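Local coordinates for protein beta-agarase D (Zobellia galactanivorans, PDB 4ASM) that hydrolyses the beta-1,4-galactosidic linkages of agarose internally and with retention of anomeric configuration, through the GH16 catalytic domain described here, at residues 58-63 with 149-154; 129-134 with 228-233; 159-164 with 317-322; 184-189 with 198-203. All coordinates share one frame; numbering follows the deposited sequence.

How the contacts relate
Contacts 1, 3 and 4 lie beside the probable agarose-binding cleft, while contact 2 lies at the surface away from it. Contact 3 holds Glu160, the probable nucleophile; the centres of contacts 1 and 3 are about 8 Å apart, and those of contacts 3 and 4 about 12 Å apart. Strand 147-153 joins contacts 1 and 3 through Leu152 N and Ile161 O, 2.8 Å apart, and His61 ND1 lies 2.7 Å from Asp320 OD2. Strands 159-166 and 183-191 are neighbours, with Glu160 N 2.9 Å from His188 O. Contact 2, centred about 10 Å from contact 3, reaches it through Val129 O and Met319 N at 2.8 Å.

Contact 1 (58-63 with 149-154); sequences NKYHNR and DIWLLS
Leu153 of strand 147-153 meets both His61 and Tyr60 with its CD2 methyl, where most of the apolar contact falls. CD2 lies 3.3 Å from His61 NE2 and 3.4 Å from the hydroxyl oxygen of Tyr60. With CG anti to the backbone N (chi1 -179°), the leucine points its branch at the loop. Two residues earlier on the strand, Trp151 offers the outer corner of its indole: CH2 comes 4.1 Å from Tyr60 CE1, at the edge of the tyrosine ring, and the two side chains cross at about a right angle. The rings of the loop also pack on each other, His61 CD2 sitting 3.5 Å above the centre of the Tyr60 ring.

No hydrogen bond crosses the contact. Ser154 O lies at the imidazole edge, 3.1 Å from His61 CE1, while both ring nitrogens are hydrogen-bonded outside the two segments, ND1 to Asp320 and NE2 to Asp157.

An imidazole suits this place because it can bond at two corners and still pack its CE1-NE2 side on a leucine methyl. Two carboxylate partners for one buried ring would probably favour its protonated form, and they fix its rotation against Leu153 and Tyr60; Tyr60 in turn meets Trp151, whose indole borders Glu160, by similarity the nucleophile.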
# COMPACT_ATOMS: atom_id res chain seq x y z
N ASN A 58 -1.98 13.31 12.07
CA ASN A 58 -3.18 12.49 11.94
C ASN A 58 -4.07 12.88 10.76
O ASN A 58 -5.31 12.88 10.87
CB ASN A 58 -3.97 12.45 13.27
CG ASN A 58 -4.43 13.83 13.74
OD1 ASN A 58 -4.00 14.87 13.20
ND2 ASN A 58 -5.32 13.85 14.74
N LYS A 59 -3.43 13.16 9.62
CA LYS A 59 -4.16 13.54 8.43
C LYS A 59 -3.44 13.03 7.19
O LYS A 59 -2.25 12.77 7.23
CB LYS A 59 -4.32 15.08 8.40
CG LYS A 59 -5.18 15.63 7.28
CD LYS A 59 -5.39 17.14 7.52
CE LYS A 59 -6.18 17.76 6.39
NZ LYS A 59 -6.66 19.14 6.77
N TYR A 60 -4.19 12.90 6.10
CA TYR A 60 -3.62 12.67 4.78
C TYR A 60 -2.61 13.77 4.46
O TYR A 60 -2.69 14.88 4.96
CB TYR A 60 -4.77 12.70 3.79
CG TYR A 60 -4.45 12.42 2.36
CD1 TYR A 60 -3.91 11.19 1.96
CD2 TYR A 60 -4.77 13.35 1.38
CE1 TYR A 60 -3.68 10.90 0.60
CE2 TYR A 60 -4.52 13.08 0.03
CZ TYR A 60 -3.98 11.85 -0.35
OH TYR A 60 -3.75 11.58 -1.69
N HIS A 61 -1.66 13.45 3.58
CA HIS A 61 -0.43 14.24 3.44
C HIS A 61 -0.62 15.65 2.88
O HIS A 61 -1.46 15.89 2.01
CB HIS A 61 0.61 13.45 2.61
CG HIS A 61 0.30 13.34 1.14
ND1 HIS A 61 1.30 13.15 0.21
CD2 HIS A 61 -0.86 13.43 0.44
CE1 HIS A 61 0.77 13.10 -1.00
NE2 HIS A 61 -0.54 13.27 -0.89
N ASN A 62 0.18 16.57 3.41
CA ASN A 62 0.15 17.96 2.91
C ASN A 62 0.56 18.07 1.45
O ASN A 62 1.27 17.22 0.90
CB ASN A 62 1.07 18.86 3.75
CG ASN A 62 0.58 19.07 5.17
OD1 ASN A 62 -0.61 19.01 5.46
ND2 ASN A 62 1.53 19.32 6.07
N ARG A 63 0.14 19.17 0.84
CA ARG A 63 0.61 19.56 -0.48
C ARG A 63 2.10 19.91 -0.48
O ARG A 63 2.66 20.19 0.57
CB ARG A 63 -0.21 20.77 -0.94
CG ARG A 63 -1.63 20.41 -1.23
CD ARG A 63 -2.49 21.63 -1.35
NE ARG A 63 -3.87 21.24 -1.61
CZ ARG A 63 -4.34 20.90 -2.81
NH1 ARG A 63 -3.54 20.91 -3.87
NH2 ARG A 63 -5.62 20.55 -2.95
N ASP A 149 -3.84 -0.44 4.63
CA ASP A 149 -2.88 0.21 3.71
C ASP A 149 -1.66 0.77 4.40
O ASP A 149 -1.78 1.52 5.39
CB ASP A 149 -3.54 1.39 2.97
CG ASP A 149 -4.72 1.00 2.11
OD1 ASP A 149 -4.72 -0.09 1.50
OD2 ASP A 149 -5.66 1.85 2.01
N ILE A 150 -0.48 0.42 3.88
CA ILE A 150 0.77 1.08 4.26
C ILE A 150 1.45 1.41 2.95
O ILE A 150 1.67 0.53 2.12
CB ILE A 150 1.69 0.17 5.09
CG1 ILE A 150 0.95 -0.27 6.37
CG2 ILE A 150 3.00 0.88 5.38
CD1 ILE A 150 1.72 -1.26 7.24
N TRP A 151 1.72 2.69 2.72
CA TRP A 151 2.15 3.07 1.38
C TRP A 151 2.97 4.36 1.35
O TRP A 151 3.11 5.03 2.38
CB TRP A 151 0.93 3.13 0.44
CG TRP A 151 -0.24 3.99 0.89
CD1 TRP A 151 -0.98 3.86 2.05
CD2 TRP A 151 -0.81 5.08 0.17
NE1 TRP A 151 -1.98 4.81 2.07
CE2 TRP A 151 -1.89 5.57 0.93
CE3 TRP A 151 -0.52 5.69 -1.06
CZ2 TRP A 151 -2.68 6.65 0.51
CZ3 TRP A 151 -1.29 6.75 -1.49
CH2 TRP A 151 -2.38 7.22 -0.71
N LEU A 152 3.51 4.65 0.18
CA LEU A 152 4.36 5.84 -0.05
C LEU A 152 3.76 6.65 -1.19
O LEU A 152 3.38 6.08 -2.24
CB LEU A 152 5.78 5.40 -0.41
CG LEU A 152 6.46 4.34 0.44
CD1 LEU A 152 7.82 3.96 -0.14
CD2 LEU A 152 6.59 4.77 1.91
N LEU A 153 3.69 7.98 -1.03
CA LEU A 153 3.07 8.82 -2.07
C LEU A 153 3.82 10.14 -2.17
O LEU A 153 4.03 10.80 -1.15
CB LEU A 153 1.60 9.07 -1.75
CG LEU A 153 0.77 9.92 -2.73
CD1 LEU A 153 0.67 9.27 -4.12
CD2 LEU A 153 -0.64 10.19 -2.16
N SER A 154 4.23 10.51 -3.38
CA SER A 154 4.92 11.80 -3.54
C SER A 154 3.95 12.93 -3.18
O SER A 154 2.75 12.81 -3.41
CB SER A 154 5.50 11.95 -4.96
OG SER A 154 4.49 12.07 -5.92

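Contact 2 (129-134 with 228-233); sequences VKYPVF and VSPTRL
Tyr131 carries its ring against Ser229 and Pro230 because chi1 is 71°, which sets CG between its own backbone N and carbonyl carbon, and chi2 then turns the flat of the ring to the opposite turn. Pro230 lies over that face. Its CD is 3.8 Å from the ring centroid and 19° off the normal, a CH-pi contact, while CG reaches farther out, 3.5 Å from Tyr131 CZ. Near the root of the ring the backbone of Ser229 takes over, with its CA 3.8 Å from Tyr131 CD1 and its carbonyl carbon above the same face. Tyrosine suits a partly exposed place like this, since its flat carbon surface packs on proline while OH lies at the outer end of the ring, beside Pro230 CG.

Pro132 follows a cis peptide bond and brings CB to 3.8 Å from Val228 O. The turn that receives the tyrosine has its own brace: Ser229 OG accepts the N-H of Thr231 at 3.1 Å, with an angle of 164°, which makes an ST turn and probably steadies the turn carrying Pro230. Replacing Tyr131 with an alanine would probably leave the Pro230 ring without its aromatic partner and open a gap beside Ser229.

Trp227 meets the tyrosine ring as well, and Lys360 bonds to Pro132 O. The contact joins the entry of strand 133-140 to the tight connection between strands 220-229 and 232-237, an antiparallel hairpin at the protein surface, in the beta-sandwich (jelly roll) of GH16 enzymes.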
# COMPACT_ATOMS: atom_id res chain seq x y z
N VAL A 129 10.81 9.69 2.35
CA VAL A 129 11.76 8.66 1.94
C VAL A 129 12.03 8.73 0.43
O VAL A 129 11.17 9.17 -0.35
CB VAL A 129 11.28 7.25 2.34
CG1 VAL A 129 11.01 7.17 3.85
CG2 VAL A 129 10.02 6.82 1.57
N LYS A 130 13.21 8.27 0.04
CA LYS A 130 13.57 8.20 -1.38
C LYS A 130 14.59 7.08 -1.56
O LYS A 130 15.38 6.80 -0.66
CB LYS A 130 14.16 9.54 -1.87
CG LYS A 130 14.17 9.66 -3.42
CD LYS A 130 14.69 11.02 -3.88
CE LYS A 130 14.63 11.14 -5.39
NZ LYS A 130 14.94 12.54 -5.80
N TYR A 131 14.57 6.43 -2.73
CA TYR A 131 15.55 5.39 -3.00
C TYR A 131 16.97 5.95 -2.77
O TYR A 131 17.23 7.15 -3.00
CB TYR A 131 15.41 4.85 -4.44
CG TYR A 131 15.85 5.84 -5.48
CD1 TYR A 131 17.19 5.90 -5.89
CD2 TYR A 131 14.94 6.73 -6.05
CE1 TYR A 131 17.61 6.84 -6.82
CE2 TYR A 131 15.35 7.68 -7.00
CZ TYR A 131 16.69 7.71 -7.37
OH TYR A 131 17.12 8.63 -8.31
N PRO A 132 17.89 5.10 -2.29
CA PRO A 132 17.65 3.74 -1.85
C PRO A 132 17.13 3.73 -0.41
O PRO A 132 17.70 4.38 0.47
CB PRO A 132 19.03 3.09 -1.95
CG PRO A 132 20.00 4.25 -1.74
CD PRO A 132 19.30 5.50 -2.16
N VAL A 133 16.05 2.99 -0.18
CA VAL A 133 15.43 2.97 1.14
C VAL A 133 14.60 1.69 1.29
O VAL A 133 13.95 1.25 0.33
CB VAL A 133 14.55 4.23 1.39
CG1 VAL A 133 13.35 4.27 0.45
CG2 VAL A 133 14.14 4.34 2.85
N PHE A 134 14.65 1.12 2.48
CA PHE A 134 13.83 -0.04 2.84
C PHE A 134 12.87 0.33 3.97
O PHE A 134 13.28 0.88 5.00
CB PHE A 134 14.74 -1.20 3.27
CG PHE A 134 14.01 -2.40 3.81
CD1 PHE A 134 13.22 -3.18 2.97
CD2 PHE A 134 14.12 -2.74 5.15
CE1 PHE A 134 12.54 -4.28 3.48
CE2 PHE A 134 13.44 -3.84 5.68
CZ PHE A 134 12.64 -4.61 4.82
N VAL A 228 14.92 0.19 -4.39
CA VAL A 228 16.33 0.04 -4.71
C VAL A 228 16.83 1.21 -5.55
O VAL A 228 17.94 1.74 -5.31
CB VAL A 228 16.56 -1.30 -5.47
CG1 VAL A 228 18.02 -1.44 -5.92
CG2 VAL A 228 16.18 -2.44 -4.58
N SER A 229 16.03 1.62 -6.52
CA SER A 229 16.46 2.55 -7.54
C SER A 229 15.24 3.15 -8.20
O SER A 229 14.11 2.79 -7.86
CB SER A 229 17.29 1.79 -8.57
OG SER A 229 16.41 0.97 -9.34
N PRO A 230 15.44 4.04 -9.18
CA PRO A 230 14.28 4.52 -9.95
C PRO A 230 13.44 3.41 -10.60
O PRO A 230 12.28 3.63 -10.94
CB PRO A 230 14.93 5.40 -11.02
CG PRO A 230 16.16 5.91 -10.36
CD PRO A 230 16.68 4.74 -9.57
N THR A 231 14.01 2.22 -10.75
CA THR A 231 13.39 1.28 -11.64
C THR A 231 13.21 -0.11 -10.97
O THR A 231 12.66 -1.02 -11.57
CB THR A 231 14.26 1.40 -12.92
OG1 THR A 231 13.54 1.93 -14.05
CG2 THR A 231 15.16 0.30 -13.14
N ARG A 232 13.56 -0.22 -9.68
CA ARG A 232 13.49 -1.53 -8.99
C ARG A 232 12.88 -1.48 -7.59
O ARG A 232 13.32 -0.67 -6.75
CB ARG A 232 14.85 -2.24 -8.94
CG ARG A 232 14.81 -3.64 -8.27
CD ARG A 232 16.17 -4.28 -8.38
NE ARG A 232 16.37 -5.50 -7.60
CZ ARG A 232 16.75 -6.69 -8.09
NH1 ARG A 232 16.90 -6.86 -9.40
NH2 ARG A 232 16.96 -7.70 -7.25
N LEU A 233 11.90 -2.36 -7.37
CA LEU A 233 11.23 -2.55 -6.07
C LEU A 233 11.29 -4.01 -5.69
O LEU A 233 11.10 -4.87 -6.55
CB LEU A 233 9.75 -2.18 -6.15
CG LEU A 233 9.35 -0.81 -6.66
CD1 LEU A 233 7.82 -0.66 -6.75
CD2 LEU A 233 9.97 0.31 -5.80

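Contact 3 (159-164 with 317-322); sequences QEIDIM and KEMDII. With IMD (imidazole), chain C.
Met319 overlaps Ile161 with the end of its extended chain, its CE methyl 3.7 Å from Ile161 CD1, and the two side chains cross at about a right angle. This is the buried underside of strand 159-166 in the GH16 beta-sandwich, where residues alternate between core and cleft: Ile161 faces inward, while Glu160 and Asp162 face the cleft where substrate probably binds. The same methyl lies 3.8 Å from Gln159 CB. An unbranched methionine suits this place, since its thioether can slide under the strand; Trp227 packs against both Met319 and Ile161.

Gln159 extends toward the chain of Lys317, CG lying anti to the carbonyl carbon (chi1 -59°), and these two side chains also cross at about a right angle. Lys317 carries its ammonium on to a salt bridge with Asp156. An alanine in place of Gln159 would probably strip the lysine methylenes of their cover and open a gap beside the Lys317 backbone.

On the cleft side, Glu160 is by similarity the nucleophile, and its OE2 lies 2.5 Å from Asp162 OD1. Imidazole, probably from the crystallisation liquor, also bonds to Glu326, and its N1 donates to Glu160 OE2 over 2.6 Å, nearly straight at 170°.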
# COMPACT_ATOMS: atom_id res chain seq x y z
N GLN A 159 3.47 9.93 -8.03
CA GLN A 159 4.26 8.71 -7.92
C GLN A 159 3.99 8.06 -6.58
O GLN A 159 4.02 8.73 -5.55
CB GLN A 159 5.75 9.00 -8.07
CG GLN A 159 6.13 9.65 -9.42
CD GLN A 159 7.63 9.90 -9.60
OE1 GLN A 159 8.04 10.68 -10.50
NE2 GLN A 159 8.45 9.28 -8.80
N GLU A 160 3.76 6.74 -6.60
CA GLU A 160 3.36 6.00 -5.40
C GLU A 160 3.97 4.62 -5.39
O GLU A 160 4.05 3.97 -6.43
CB GLU A 160 1.83 5.90 -5.36
CG GLU A 160 1.27 4.91 -4.35
CD GLU A 160 -0.24 4.86 -4.37
OE1 GLU A 160 -0.88 5.80 -4.90
OE2 GLU A 160 -0.78 3.87 -3.82
N ILE A 161 4.42 4.18 -4.23
CA ILE A 161 4.91 2.81 -4.05
C ILE A 161 4.20 2.27 -2.84
O ILE A 161 4.27 2.87 -1.79
CB ILE A 161 6.44 2.77 -3.83
CG1 ILE A 161 7.16 3.20 -5.11
CG2 ILE A 161 6.90 1.38 -3.34
CD1 ILE A 161 8.61 3.69 -4.89
N ASP A 162 3.49 1.16 -3.00
CA ASP A 162 2.77 0.60 -1.86
C ASP A 162 3.64 -0.43 -1.16
O ASP A 162 4.47 -1.10 -1.80
CB ASP A 162 1.45 -0.02 -2.29
CG ASP A 162 0.53 0.98 -2.91
OD1 ASP A 162 0.71 2.20 -2.66
OD2 ASP A 162 -0.36 0.57 -3.66
N ILE A 163 3.46 -0.53 0.15
CA ILE A 163 4.04 -1.61 0.93
C ILE A 163 2.97 -2.69 1.07
O ILE A 163 3.19 -3.85 0.69
CB ILE A 163 4.56 -1.12 2.28
CG1 ILE A 163 5.84 -0.30 2.06
CG2 ILE A 163 4.91 -2.31 3.16
CD1 ILE A 163 5.83 1.07 2.61
N MET A 164 1.80 -2.31 1.59
CA MET A 164 0.70 -3.26 1.70
C MET A 164 -0.61 -2.61 1.27
O MET A 164 -0.93 -1.49 1.68
CB MET A 164 0.57 -3.72 3.15
CG MET A 164 -0.65 -4.65 3.38
SD MET A 164 -0.80 -5.24 5.08
CE MET A 164 -1.14 -3.70 5.94
N LYS A 317 10.84 10.80 -7.39
CA LYS A 317 10.44 11.77 -6.37
C LYS A 317 10.42 11.18 -4.97
O LYS A 317 9.96 10.03 -4.77
CB LYS A 317 9.08 12.36 -6.71
CG LYS A 317 9.12 13.23 -7.98
CD LYS A 317 7.73 13.56 -8.52
CE LYS A 317 7.83 14.51 -9.72
NZ LYS A 317 6.50 14.77 -10.33
N GLU A 318 10.90 11.94 -3.99
CA GLU A 318 10.71 11.58 -2.58
C GLU A 318 9.22 11.43 -2.27
O GLU A 318 8.34 12.07 -2.89
CB GLU A 318 11.37 12.57 -1.61
CG GLU A 318 10.72 13.93 -1.60
CD GLU A 318 11.31 14.89 -0.57
OE1 GLU A 318 12.19 14.47 0.21
OE2 GLU A 318 10.83 16.05 -0.55
N MET A 319 8.94 10.59 -1.28
CA MET A 319 7.57 10.20 -0.96
C MET A 319 7.25 10.29 0.53
O MET A 319 8.12 10.11 1.38
CB MET A 319 7.31 8.77 -1.44
CG MET A 319 7.43 8.64 -2.96
SD MET A 319 6.96 6.99 -3.48
CE MET A 319 7.43 7.14 -5.22
N ASP A 320 5.99 10.64 0.83
CA ASP A 320 5.46 10.57 2.18
C ASP A 320 5.05 9.15 2.53
O ASP A 320 4.43 8.46 1.71
CB ASP A 320 4.21 11.44 2.30
CG ASP A 320 4.49 12.91 2.02
OD1 ASP A 320 5.45 13.44 2.62
OD2 ASP A 320 3.75 13.52 1.22
N ILE A 321 5.36 8.73 3.75
CA ILE A 321 4.84 7.45 4.28
C ILE A 321 3.45 7.70 4.84
O ILE A 321 3.26 8.59 5.69
CB ILE A 321 5.70 6.88 5.42
CG1 ILE A 321 7.15 6.67 4.98
CG2 ILE A 321 5.10 5.55 5.91
CD1 ILE A 321 8.12 6.51 6.15
N ILE A 322 2.48 6.94 4.33
CA ILE A 322 1.08 7.05 4.75
C ILE A 322 0.59 5.69 5.25
O ILE A 322 0.88 4.64 4.66
CB ILE A 322 0.19 7.52 3.57
CG1 ILE A 322 0.68 8.91 3.08
CG2 ILE A 322 -1.27 7.55 3.99
CD1 ILE A 322 0.03 9.42 1.82
N1 IMD C . -2.87 3.34 -2.35
C2 IMD C . -3.63 4.22 -1.69
N3 IMD C . -4.52 3.54 -0.93
C4 IMD C . -4.31 2.22 -1.10
C5 IMD C . -3.26 2.09 -2.00

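Contact 4 (184-189 with 198-203); sequences HLSHHV and DYQPAD
Gln200 runs alongside His188 from root to tip, the two side chains pointing the same way. Its CB sits over the imidazole, 3.6 Å from the ring centroid, a CH-pi contact, and touches His187 O on the way. CG, placed between backbone N and carbonyl carbon (chi1 67°), follows the ring at greater distance. CD and OE1 come up beside the outer end of the His188 ring, and the amide plane is turned 49° from it. The tip, NE2, reaches past it to the edge of His184, 3.1 Å from that residue's CE1. Glutamine suits the place, its methylenes covering a ring and its amide ending among polar groups.

The next residue, Pro201, engages two histidines in different ways. CD lies over a face of His187, 4.0 Å from the ring centroid, and Pro201 O accepts a hydrogen bond from His184 NE2 at 3.0 Å, in the plane of the imidazole but bent to 143°. The other nitrogen of His184 bonds to Glu165, by similarity the proton donor, so this histidine is probably a second-shell residue of the active site.

Two backbone bonds join the strands: Val189 and Tyr199 form an antiparallel hydrogen-bonded pair, Tyr199 N to Val189 O being 2.9 Å and Val189 N to Tyr199 O 3.0 Å. On their face of the hairpin, Val189 CG2 lies 3.9 Å from Tyr199 CB.

Strand 183-191 pairs with strand 159-166 as well as with strand 197-199, while His187 and Leu185 rest on strand 240-246 and Tyr199 touches strand 282-288.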
# COMPACT_ATOMS: atom_id res chain seq x y z
N HIS A 184 -2.14 -7.36 -2.13
CA HIS A 184 -1.76 -6.67 -3.36
C HIS A 184 -0.42 -5.98 -3.20
O HIS A 184 -0.29 -5.08 -2.36
CB HIS A 184 -2.84 -5.67 -3.78
CG HIS A 184 -2.70 -5.21 -5.20
ND1 HIS A 184 -3.11 -3.95 -5.60
CD2 HIS A 184 -2.18 -5.81 -6.30
CE1 HIS A 184 -2.87 -3.81 -6.90
NE2 HIS A 184 -2.29 -4.91 -7.34
N LEU A 185 0.55 -6.42 -3.98
CA LEU A 185 1.92 -5.87 -3.95
C LEU A 185 1.97 -4.90 -5.13
O LEU A 185 1.90 -5.31 -6.30
CB LEU A 185 2.98 -6.97 -4.07
CG LEU A 185 2.82 -8.09 -3.02
CD1 LEU A 185 3.84 -9.16 -3.31
CD2 LEU A 185 2.99 -7.50 -1.63
N SER A 186 2.01 -3.60 -4.82
CA SER A 186 1.58 -2.62 -5.80
C SER A 186 2.35 -1.30 -5.75
O SER A 186 3.17 -1.06 -4.87
CB SER A 186 0.08 -2.38 -5.61
OG SER A 186 -0.53 -1.67 -6.68
N HIS A 187 2.04 -0.46 -6.73
CA HIS A 187 2.53 0.92 -6.79
C HIS A 187 1.55 1.62 -7.70
O HIS A 187 0.70 0.99 -8.30
CB HIS A 187 3.97 0.98 -7.34
CG HIS A 187 4.06 0.79 -8.83
ND1 HIS A 187 4.27 -0.44 -9.41
CD2 HIS A 187 3.98 1.68 -9.85
CE1 HIS A 187 4.33 -0.30 -10.72
NE2 HIS A 187 4.16 0.98 -11.02
N HIS A 188 1.64 2.95 -7.79
CA HIS A 188 0.83 3.64 -8.79
C HIS A 188 1.68 4.72 -9.43
O HIS A 188 2.54 5.31 -8.78
CB HIS A 188 -0.36 4.35 -8.15
CG HIS A 188 -1.52 3.47 -7.78
ND1 HIS A 188 -1.51 2.59 -6.71
CD2 HIS A 188 -2.77 3.42 -8.29
CE1 HIS A 188 -2.70 2.01 -6.62
NE2 HIS A 188 -3.48 2.50 -7.56
N VAL A 189 1.37 5.01 -10.69
CA VAL A 189 1.80 6.25 -11.33
C VAL A 189 0.55 6.96 -11.87
O VAL A 189 -0.38 6.31 -12.35
CB VAL A 189 2.91 6.05 -12.42
CG1 VAL A 189 4.19 5.50 -11.79
CG2 VAL A 189 2.44 5.18 -13.61
N ASP A 198 -4.55 6.70 -14.04
CA ASP A 198 -4.02 5.93 -12.92
C ASP A 198 -3.56 4.57 -13.42
O ASP A 198 -4.34 3.84 -14.03
CB ASP A 198 -5.13 5.79 -11.88
CG ASP A 198 -4.72 4.99 -10.64
OD1 ASP A 198 -3.54 4.63 -10.50
OD2 ASP A 198 -5.60 4.74 -9.80
N TYR A 199 -2.29 4.25 -13.21
CA TYR A 199 -1.77 2.90 -13.46
C TYR A 199 -1.28 2.23 -12.16
O TYR A 199 -0.60 2.85 -11.36
CB TYR A 199 -0.61 2.93 -14.44
CG TYR A 199 -0.04 1.54 -14.62
CD1 TYR A 199 -0.70 0.62 -15.42
CD2 TYR A 199 1.12 1.15 -13.94
CE1 TYR A 199 -0.22 -0.69 -15.57
CE2 TYR A 199 1.62 -0.16 -14.08
CZ TYR A 199 0.93 -1.06 -14.90
OH TYR A 199 1.41 -2.35 -15.06
N GLN A 200 -1.64 0.96 -12.00
CA GLN A 200 -1.12 0.09 -10.95
C GLN A 200 -0.97 -1.33 -11.51
O GLN A 200 -1.62 -1.69 -12.50
CB GLN A 200 -2.07 0.08 -9.76
CG GLN A 200 -3.40 -0.59 -10.08
CD GLN A 200 -4.39 -0.48 -8.95
OE1 GLN A 200 -5.44 0.17 -9.06
NE2 GLN A 200 -4.03 -1.06 -7.84
N PRO A 201 -0.10 -2.14 -10.89
CA PRO A 201 0.02 -3.53 -11.33
C PRO A 201 -1.29 -4.28 -11.26
O PRO A 201 -2.01 -4.24 -10.25
CB PRO A 201 1.04 -4.13 -10.36
CG PRO A 201 1.88 -2.91 -9.95
CD PRO A 201 0.86 -1.81 -9.82
N ALA A 202 -1.59 -4.96 -12.37
CA ALA A 202 -2.81 -5.74 -12.53
C ALA A 202 -2.52 -7.15 -13.04
O ALA A 202 -3.42 -7.84 -13.51
CB ALA A 202 -3.78 -5.02 -13.47
N ASP A 203 -1.25 -7.58 -12.97
CA ASP A 203 -0.94 -8.97 -13.26
C ASP A 203 -1.48 -9.84 -12.13
O ASP A 203 -1.53 -9.42 -10.95
CB ASP A 203 0.56 -9.23 -13.52
CG ASP A 203 1.48 -8.79 -12.39
OD1 ASP A 203 1.45 -7.59 -12.02
OD2 ASP A 203 2.27 -9.64 -11.92